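Local coordinates for protein beta-fructofuranosidase (Bifidobacterium adolescentis, PDB 6NOB) that probably hydrolyses terminal beta-fructofuranoside residues as a glycoside hydrolase of family 32, at residues 445-450 with 475-480; 21-26 with 44-49. All blocks are in the same frame, centred on the assembly; numbering follows the deposited sequence. Where two conformers were deposited one is given.

Contact 1 of 2, residues 445-450 with 475-480; sequences NGRRIV and PRELHV
Val450 and Leu478 cross at about a right angle where two antiparallel strands run side by side, Val450 CG1 lying 3.7 Å from Leu478 CD2. That methyl stands between the backbone N and carbonyl carbon of Val450 (chi1 55°), a setting that also brings CG1 to 3.8 Å from Arg476 CB. Arg448 lays its CG on Leu478 CB (3.8 Å), then bends at its next two torsions, and its guanidinium leaves for Glu273 and Ser440. Ile449 and Glu477 share the face opposite Val450 and Arg476. Ile449 CG2 and Pro475 CB lie alongside each other at 3.9 Å. The extended Glu477 crosses Arg447, carboxylate and guanidinium planes 70° apart. Arg447 NH1 and Glu477 OE1 remain 4.8 Å apart; a water in plane at the guanidinium edge is a doubtful bridge, its bond to OE1 suspiciously short. Arg447 is salt-bridged to Asp443 and Glu492. Glu477 OE2 accepts a hydrogen bond from His479 NE2 at 2.8 Å, on its anti side and 34° out of the carboxylate plane. Leu478 N bonds Arg448 O at 2.9 Å; Val450 and Arg476 exchange two backbone bonds as a hydrogen-bonded pair, and between these sites Ile449 faces Glu477 as a non-hydrogen-bonded pair. A second water links Arg448 N to Leu478 O, extending the pairing. Such twisted neighbours belong to a blade of the five-bladed beta-propeller of family 32 enzymes.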
ATOM      1  N   ASN A 445       5.139 -16.875 -13.241  1.00 49.77           N
ATOM      2  CA  ASN A 445       6.349 -17.673 -13.111  1.00 52.67           C
ATOM      3  C   ASN A 445       6.642 -18.070 -11.669  1.00 52.23           C
ATOM      4  O   ASN A 445       7.730 -18.581 -11.388  1.00 49.05           O
ATOM      5  CB  ASN A 445       7.542 -16.921 -13.699  1.00 57.65           C
ATOM      6  CG  ASN A 445       7.430 -16.740 -15.202  1.00 59.77           C
ATOM      7  OD1 ASN A 445       7.595 -15.636 -15.720  1.00 54.82           O
ATOM      8  ND2 ASN A 445       7.148 -17.829 -15.911  1.00 61.22           N
ATOM      9  N   GLY A 446       5.702 -17.852 -10.752  1.00 49.49           N
ATOM     10  CA  GLY A 446       5.889 -18.245  -9.372  1.00 47.06           C
ATOM     11  C   GLY A 446       6.687 -17.281  -8.521  1.00 49.44           C
ATOM     12  O   GLY A 446       6.932 -17.584  -7.344  1.00 53.51           O
ATOM     13  N   ARG A 447       7.110 -16.144  -9.072  1.00 43.59           N
ATOM     14  CA  ARG A 447       7.757 -15.114  -8.272  1.00 42.67           C
ATOM     15  C   ARG A 447       6.798 -14.593  -7.212  1.00 40.86           C
ATOM     16  O   ARG A 447       5.647 -14.265  -7.511  1.00 40.74           O
ATOM     17  CB  ARG A 447       8.212 -13.959  -9.162  1.00 44.54           C
ATOM     18  CG  ARG A 447       9.647 -14.020  -9.622  1.00 49.87           C
ATOM     19  CD  ARG A 447      10.080 -12.673 -10.181  1.00 49.28           C
ATOM     20  NE  ARG A 447       9.024 -12.044 -10.971  1.00 44.79           N
ATOM     21  CZ  ARG A 447       9.157 -10.885 -11.607  1.00 43.78           C
ATOM     22  NH1 ARG A 447      10.307 -10.224 -11.557  1.00 39.17           N
ATOM     23  NH2 ARG A 447       8.143 -10.386 -12.300  1.00 39.94           N
ATOM     24  N   ARG A 448       7.274 -14.512  -5.972  1.00 42.36           N
ATOM     25  CA  ARG A 448       6.511 -13.914  -4.881  1.00 37.44           C
ATOM     26  C   ARG A 448       6.874 -12.434  -4.801  1.00 39.18           C
ATOM     27  O   ARG A 448       8.016 -12.084  -4.486  1.00 44.03           O
ATOM     28  CB  ARG A 448       6.798 -14.635  -3.565  1.00 38.19           C
ATOM     29  CG  ARG A 448       6.149 -14.005  -2.340  1.00 36.52           C
ATOM     30  CD  ARG A 448       4.634 -13.919  -2.476  1.00 37.64           C
ATOM     31  NE  ARG A 448       4.012 -15.216  -2.739  1.00 42.08           N
ATOM     32  CZ  ARG A 448       2.698 -15.427  -2.739  1.00 41.92           C
ATOM     33  NH1 ARG A 448       2.213 -16.636  -2.991  1.00 43.96           N
ATOM     34  NH2 ARG A 448       1.866 -14.425  -2.493  1.00 39.25           N
ATOM     35  N   ILE A 449       5.904 -11.569  -5.091  1.00 32.75           N
ATOM     36  CA  ILE A 449       6.120 -10.130  -5.198  1.00 36.79           C
ATOM     37  C   ILE A 449       5.211  -9.424  -4.204  1.00 39.47           C
ATOM     38  O   ILE A 449       4.022  -9.746  -4.110  1.00 41.64           O
ATOM     39  CB  ILE A 449       5.853  -9.630  -6.630  1.00 34.49           C
ATOM     40  CG1 ILE A 449       6.689 -10.432  -7.630  1.00 30.60           C
ATOM     41  CG2 ILE A 449       6.146  -8.142  -6.739  1.00 36.31           C
ATOM     42  CD1 ILE A 449       6.241 -10.281  -9.066  1.00 31.50           C
ATOM     43  N   VAL A 450       5.763  -8.452  -3.479  1.00 37.38           N
ATOM     44  CA  VAL A 450       5.037  -7.736  -2.435  1.00 38.46           C
ATOM     45  C   VAL A 450       5.071  -6.240  -2.727  1.00 37.11           C
ATOM     46  O   VAL A 450       6.099  -5.698  -3.151  1.00 40.75           O
ATOM     47  CB  VAL A 450       5.619  -8.040  -1.035  1.00 36.85           C
ATOM     48  CG1 VAL A 450       7.109  -7.731  -0.986  1.00 29.08           C
ATOM     49  CG2 VAL A 450       4.864  -7.275   0.052  1.00 30.78           C
ATOM     50  N   PRO A 475       8.162  -2.553  -6.167  1.00 41.18           N
ATOM     51  CA  PRO A 475       7.825  -3.969  -5.945  1.00 39.03           C
ATOM     52  C   PRO A 475       9.049  -4.790  -5.565  1.00 38.04           C
ATOM     53  O   PRO A 475      10.095  -4.722  -6.215  1.00 37.36           O
ATOM     54  CB  PRO A 475       7.237  -4.412  -7.290  1.00 39.02           C
ATOM     55  CG  PRO A 475       7.705  -3.394  -8.284  1.00 42.31           C
ATOM     56  CD  PRO A 475       7.829  -2.106  -7.529  1.00 42.51           C
ATOM     57  N   ARG A 476       8.909  -5.570  -4.494  1.00 29.70           N
ATOM     58  CA  ARG A 476       9.996  -6.377  -3.960  1.00 35.08           C
ATOM     59  C   ARG A 476       9.718  -7.861  -4.172  1.00 38.48           C
ATOM     60  O   ARG A 476       8.583  -8.324  -4.006  1.00 41.96           O
ATOM     61  CB  ARG A 476      10.203  -6.094  -2.470  1.00 35.82           C
ATOM     62  CG  ARG A 476      10.613  -4.664  -2.177  1.00 37.47           C
ATOM     63  CD  ARG A 476      10.614  -4.370  -0.686  1.00 36.89           C
ATOM     64  NE  ARG A 476      10.725  -2.936  -0.427  1.00 39.50           N
ATOM     65  CZ  ARG A 476      10.767  -2.394   0.786  1.00 40.99           C
ATOM     66  NH1 ARG A 476      10.713  -3.169   1.861  1.00 39.20           N
ATOM     67  NH2 ARG A 476      10.866  -1.079   0.925  1.00 41.21           N
ATOM     68  N   GLU A 477      10.759  -8.599  -4.545  1.00 30.58           N
ATOM     69  CA  GLU A 477      10.684 -10.047  -4.645  1.00 35.37           C
ATOM     70  C   GLU A 477      11.087 -10.662  -3.312  1.00 35.68           C
ATOM     71  O   GLU A 477      12.014 -10.185  -2.652  1.00 39.60           O
ATOM     72  CB  GLU A 477      11.595 -10.565  -5.765  1.00 35.09           C
ATOM     73  CG  GLU A 477      11.518 -12.071  -5.991  1.00 45.31           C
ATOM     74  CD  GLU A 477      12.488 -12.556  -7.056  1.00 53.34           C
ATOM     75  OE1 GLU A 477      12.988 -11.715  -7.835  1.00 50.35           O
ATOM     76  OE2 GLU A 477      12.748 -13.778  -7.112  1.00 54.65           O
ATOM     77  N   LEU A 478      10.388 -11.723  -2.921  1.00 33.58           N
ATOM     78  CA  LEU A 478      10.588 -12.360  -1.628  1.00 36.81           C
ATOM     79  C   LEU A 478      11.211 -13.739  -1.791  1.00 38.78           C
ATOM     80  O   LEU A 478      10.831 -14.505  -2.682  1.00 40.55           O
ATOM     81  CB  LEU A 478       9.264 -12.483  -0.869  1.00 33.56           C
ATOM     82  CG  LEU A 478       8.568 -11.167  -0.524  1.00 33.06           C
ATOM     83  CD1 LEU A 478       7.335 -11.424   0.331  1.00 29.57           C
ATOM     84  CD2 LEU A 478       9.530 -10.228   0.182  1.00 29.33           C
ATOM     85  N   HIS A 479      12.168 -14.045  -0.917  1.00 39.73           N
ATOM     86  CA  HIS A 479      12.731 -15.379  -0.789  1.00 39.38           C
ATOM     87  C   HIS A 479      12.991 -15.655   0.686  1.00 44.14           C
ATOM     88  O   HIS A 479      13.073 -14.736   1.504  1.00 40.25           O
ATOM     89  CB  HIS A 479      14.028 -15.537  -1.601  1.00 32.76           C
ATOM     90  CG  HIS A 479      13.797 -15.783  -3.059  1.00 41.32           C
ATOM     91  ND1 HIS A 479      13.440 -17.020  -3.558  1.00 41.31           N
ATOM     92  CD2 HIS A 479      13.873 -14.954  -4.128  1.00 36.67           C
ATOM     93  CE1 HIS A 479      13.300 -16.939  -4.869  1.00 44.50           C
ATOM     94  NE2 HIS A 479      13.557 -15.697  -5.240  1.00 42.04           N
ATOM     95  N   VAL A 480      13.109 -16.936   1.025  1.00 44.34           N
ATOM     96  CA  VAL A 480      13.482 -17.362   2.370  1.00 42.20           C
ATOM     97  C   VAL A 480      14.825 -18.069   2.276  1.00 46.43           C
ATOM     98  O   VAL A 480      14.939 -19.115   1.625  1.00 46.54           O
ATOM     99  CB  VAL A 480      12.423 -18.273   3.008  1.00 39.48           C
ATOM    100  CG1 VAL A 480      13.006 -18.993   4.218  1.00 34.23           C
ATOM    101  CG2 VAL A 480      11.201 -17.460   3.412  1.00 34.24           C
TER
HETATM  102  O   HOH W   1      12.842 -10.487  -9.979  1.00 51.11           O
HETATM  103  O   HOH W   2       9.881 -15.387  -5.344  1.00 44.11           O

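Contact 2 of 2, residues 21-26 with 44-49; sequences AERCGE and HTMPIA
Met46 and Arg23 bring together the two antiparallel sheets of a small beta-sandwich near the N-terminus of the chain: Arg23 ends strand 16-23 of one sheet, and Met46 lies at the end region of strand 40-45 of the other. Their CA atoms are 8.0 Å apart, so side chains rather than backbone pairing bridge the gap. Both chains start extended, and the two cross obliquely. Met46 SD lies against Arg23 CB at 3.9 Å and also sits over one face of the guanidinium, while Met46 CG is 3.8 Å from Arg23 NH2. The sulfur thus touches both the first carbon and the charged end of the arginine. At its last torsion Met46 bends (chi3 -66°), carrying CE to Ala21, where it rests 3.8 Å from the CB and close to the carbonyl oxygen. Leu72 and Ala29 also touch the buried Met46 side chain. Cut back to an alanine, Met46 would probably leave a gap beside Ala21 and one face of the Arg23 guanidinium without its sulfur cover. Arg23 in turn bends at chi3 (-63°), and this turns its guanidinium toward the loop after strand 40-45. Arg23 NE donates to the backbone O of Glu50, limiting rotation of the flat group. Pro47 O lies at the guanidinium edge, 3.0 Å from Arg23 NH2; Ile48 O approaches obliquely. A water near the guanidinium plane completes the link, accepting from Arg23 NH2 at 3.1 Å and donating to Met46 O at 2.9 Å.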
ATOM      1  N   ALA A  21     -18.309  14.457  -7.172  1.00 42.42           N
ATOM      2  CA  ALA A  21     -18.770  15.768  -6.745  1.00 44.99           C
ATOM      3  C   ALA A  21     -19.252  15.744  -5.300  1.00 46.51           C
ATOM      4  O   ALA A  21     -19.805  14.749  -4.822  1.00 42.86           O
ATOM      5  CB  ALA A  21     -19.896  16.269  -7.652  1.00 44.03           C
ATOM      6  N   GLU A  22     -19.042  16.865  -4.616  1.00 48.09           N
ATOM      7  CA  GLU A  22     -19.477  17.062  -3.241  1.00 49.98           C
ATOM      8  C   GLU A  22     -20.516  18.171  -3.216  1.00 51.10           C
ATOM      9  O   GLU A  22     -20.301  19.236  -3.806  1.00 53.82           O
ATOM     10  CB  GLU A  22     -18.293  17.422  -2.338  1.00 52.27           C
ATOM     11  CG  GLU A  22     -18.582  17.357  -0.847  1.00 54.49           C
ATOM     12  CD  GLU A  22     -17.321  17.475  -0.012  1.00 62.07           C
ATOM     13  OE1 GLU A  22     -16.213  17.389  -0.585  1.00 62.96           O
ATOM     14  OE2 GLU A  22     -17.435  17.659   1.218  1.00 69.84           O
ATOM     15  N   ARG A  23     -21.640  17.920  -2.548  1.00 51.45           N
ATOM     16  CA  ARG A  23     -22.660  18.950  -2.407  1.00 51.40           C
ATOM     17  C   ARG A  23     -22.111  20.117  -1.597  1.00 55.16           C
ATOM     18  O   ARG A  23     -21.573  19.930  -0.502  1.00 58.18           O
ATOM     19  CB  ARG A  23     -23.907  18.378  -1.735  1.00 48.59           C
ATOM     20  CG  ARG A  23     -25.050  19.372  -1.625  1.00 47.17           C
ATOM     21  CD  ARG A  23     -26.248  18.776  -0.904  1.00 46.14           C
ATOM     22  NE  ARG A  23     -26.822  17.637  -1.618  1.00 47.14           N
ATOM     23  CZ  ARG A  23     -27.695  17.742  -2.614  1.00 50.31           C
ATOM     24  NH1 ARG A  23     -28.096  18.938  -3.025  1.00 54.86           N
ATOM     25  NH2 ARG A  23     -28.168  16.654  -3.204  1.00 53.94           N
ATOM     26  N   CYS A  24     -22.237  21.325  -2.146  1.00 66.50           N
ATOM     27  CA  CYS A  24     -21.740  22.537  -1.508  0.65 74.99           C
ATOM     28  C   CYS A  24     -22.836  23.493  -1.072  1.00 81.94           C
ATOM     29  O   CYS A  24     -22.634  24.258  -0.126  1.00 86.62           O
ATOM     30  CB  CYS A  24     -20.784  23.279  -2.454  0.65 74.58           C
ATOM     31  SG  CYS A  24     -19.588  24.356  -1.635  0.65 78.03           S
ATOM     32  N   GLY A  25     -23.992  23.471  -1.740  1.00 86.45           N
ATOM     33  CA  GLY A  25     -25.093  24.340  -1.425  1.00 90.87           C
ATOM     34  C   GLY A  25     -26.236  23.617  -0.741  1.00 93.24           C
ATOM     35  O   GLY A  25     -26.098  22.491  -0.247  1.00 88.32           O
ATOM     36  N   GLU A  26     -27.391  24.281  -0.716  1.00 96.62           N
ATOM     37  CA  GLU A  26     -28.584  23.760  -0.058  1.00 95.65           C
ATOM     38  C   GLU A  26     -29.555  23.104  -1.033  1.00 94.91           C
ATOM     39  O   GLU A  26     -30.069  22.016  -0.757  1.00 94.47           O
ATOM     40  CB  GLU A  26     -29.295  24.885   0.707  1.00 97.10           C
ATOM     41  CG  GLU A  26     -28.863  26.286   0.298  1.00 95.38           C
ATOM     42  N   HIS A  44     -27.492  16.464 -15.338  1.00 59.51           N
ATOM     43  CA  HIS A  44     -27.565  15.498 -14.253  1.00 58.21           C
ATOM     44  C   HIS A  44     -27.766  16.218 -12.928  1.00 57.86           C
ATOM     45  O   HIS A  44     -27.246  17.315 -12.714  1.00 60.60           O
ATOM     46  CB  HIS A  44     -26.300  14.636 -14.189  1.00 56.34           C
ATOM     47  CG  HIS A  44     -26.128  13.728 -15.366  1.00 58.88           C
ATOM     48  ND1 HIS A  44     -26.035  12.359 -15.243  1.00 60.30           N
ATOM     49  CD2 HIS A  44     -26.037  13.993 -16.691  1.00 60.61           C
ATOM     50  CE1 HIS A  44     -25.893  11.820 -16.440  1.00 60.55           C
ATOM     51  NE2 HIS A  44     -25.892  12.789 -17.336  1.00 61.96           N
ATOM     52  N   THR A  45     -28.526  15.591 -12.038  1.00 52.25           N
ATOM     53  CA  THR A  45     -28.796  16.139 -10.718  1.00 52.75           C
ATOM     54  C   THR A  45     -28.320  15.157  -9.660  1.00 53.82           C
ATOM     55  O   THR A  45     -28.604  13.957  -9.748  1.00 54.77           O
ATOM     56  CB  THR A  45     -30.286  16.435 -10.535  1.00 54.97           C
ATOM     57  OG1 THR A  45     -30.707  17.392 -11.515  1.00 61.41           O
ATOM     58  CG2 THR A  45     -30.550  16.991  -9.143  1.00 52.93           C
ATOM     59  N   MET A  46     -27.587  15.663  -8.677  1.00 53.99           N
ATOM     60  CA  MET A  46     -27.210  14.842  -7.538  1.00 49.63           C
ATOM     61  C   MET A  46     -28.471  14.424  -6.786  1.00 50.74           C
ATOM     62  O   MET A  46     -29.341  15.270  -6.535  1.00 52.20           O
ATOM     63  CB  MET A  46     -26.266  15.607  -6.612  1.00 52.34           C
ATOM     64  CG  MET A  46     -25.743  14.794  -5.440  1.00 54.35           C
ATOM     65  SD  MET A  46     -24.482  15.666  -4.485  1.00 55.30           S
ATOM     66  CE  MET A  46     -23.158  15.777  -5.685  1.00 53.97           C
ATOM     67  N   PRO A  47     -28.623  13.144  -6.446  1.00 48.77           N
ATOM     68  CA  PRO A  47     -29.804  12.721  -5.681  1.00 48.44           C
ATOM     69  C   PRO A  47     -29.929  13.503  -4.382  1.00 51.08           C
ATOM     70  O   PRO A  47     -28.931  13.840  -3.740  1.00 56.76           O
ATOM     71  CB  PRO A  47     -29.542  11.233  -5.425  1.00 44.85           C
ATOM     72  CG  PRO A  47     -28.644  10.818  -6.541  1.00 41.02           C
ATOM     73  CD  PRO A  47     -27.767  12.006  -6.820  1.00 41.38           C
ATOM     74  N   ILE A  48     -31.179  13.787  -4.000  1.00 49.39           N
ATOM     75  CA  ILE A  48     -31.446  14.717  -2.903  1.00 53.74           C
ATOM     76  C   ILE A  48     -30.745  14.272  -1.626  1.00 53.42           C
ATOM     77  O   ILE A  48     -30.128  15.085  -0.926  1.00 52.27           O
ATOM     78  CB  ILE A  48     -32.962  14.862  -2.680  1.00 55.15           C
ATOM     79  CG1 ILE A  48     -33.698  14.959  -4.015  1.00 58.33           C
ATOM     80  CG2 ILE A  48     -33.252  16.077  -1.813  1.00 61.22           C
ATOM     81  CD1 ILE A  48     -35.194  14.718  -3.894  1.00 56.81           C
ATOM     82  N   ALA A  49     -30.825  12.982  -1.304  1.00 46.98           N
ATOM     83  CA  ALA A  49     -30.341  12.507  -0.015  1.00 45.24           C
ATOM     84  C   ALA A  49     -28.822  12.436   0.071  1.00 47.94           C
ATOM     85  O   ALA A  49     -28.295  12.263   1.175  1.00 50.12           O
ATOM     86  CB  ALA A  49     -30.940  11.133   0.285  1.00 44.98           C
TER
HETATM   87  O   HOH W   3     -29.645  18.018  -5.608  1.00 44.42           O

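In the fold
Contact 2 closes in the chain before contact 1 opens, and the two occupy opposite sides of the molecule's centre. They lie about 46 Å apart between centres and about 31 Å between nearest atoms, so they do not touch. Contact 1, its centre about 16 Å from the chain centre, pairs neighbouring strands within one sheet of the propeller, the part that in family 32 carries the active-site pocket at its axis. Contact 2, its centre about 32 Å from the chain centre, instead joins separate sheets of the N-terminal sandwich, remote from contact 1. A bound di(hydroxyethyl)ether lies about 14 Å from the Val450 side chain, so it does not contact that residue.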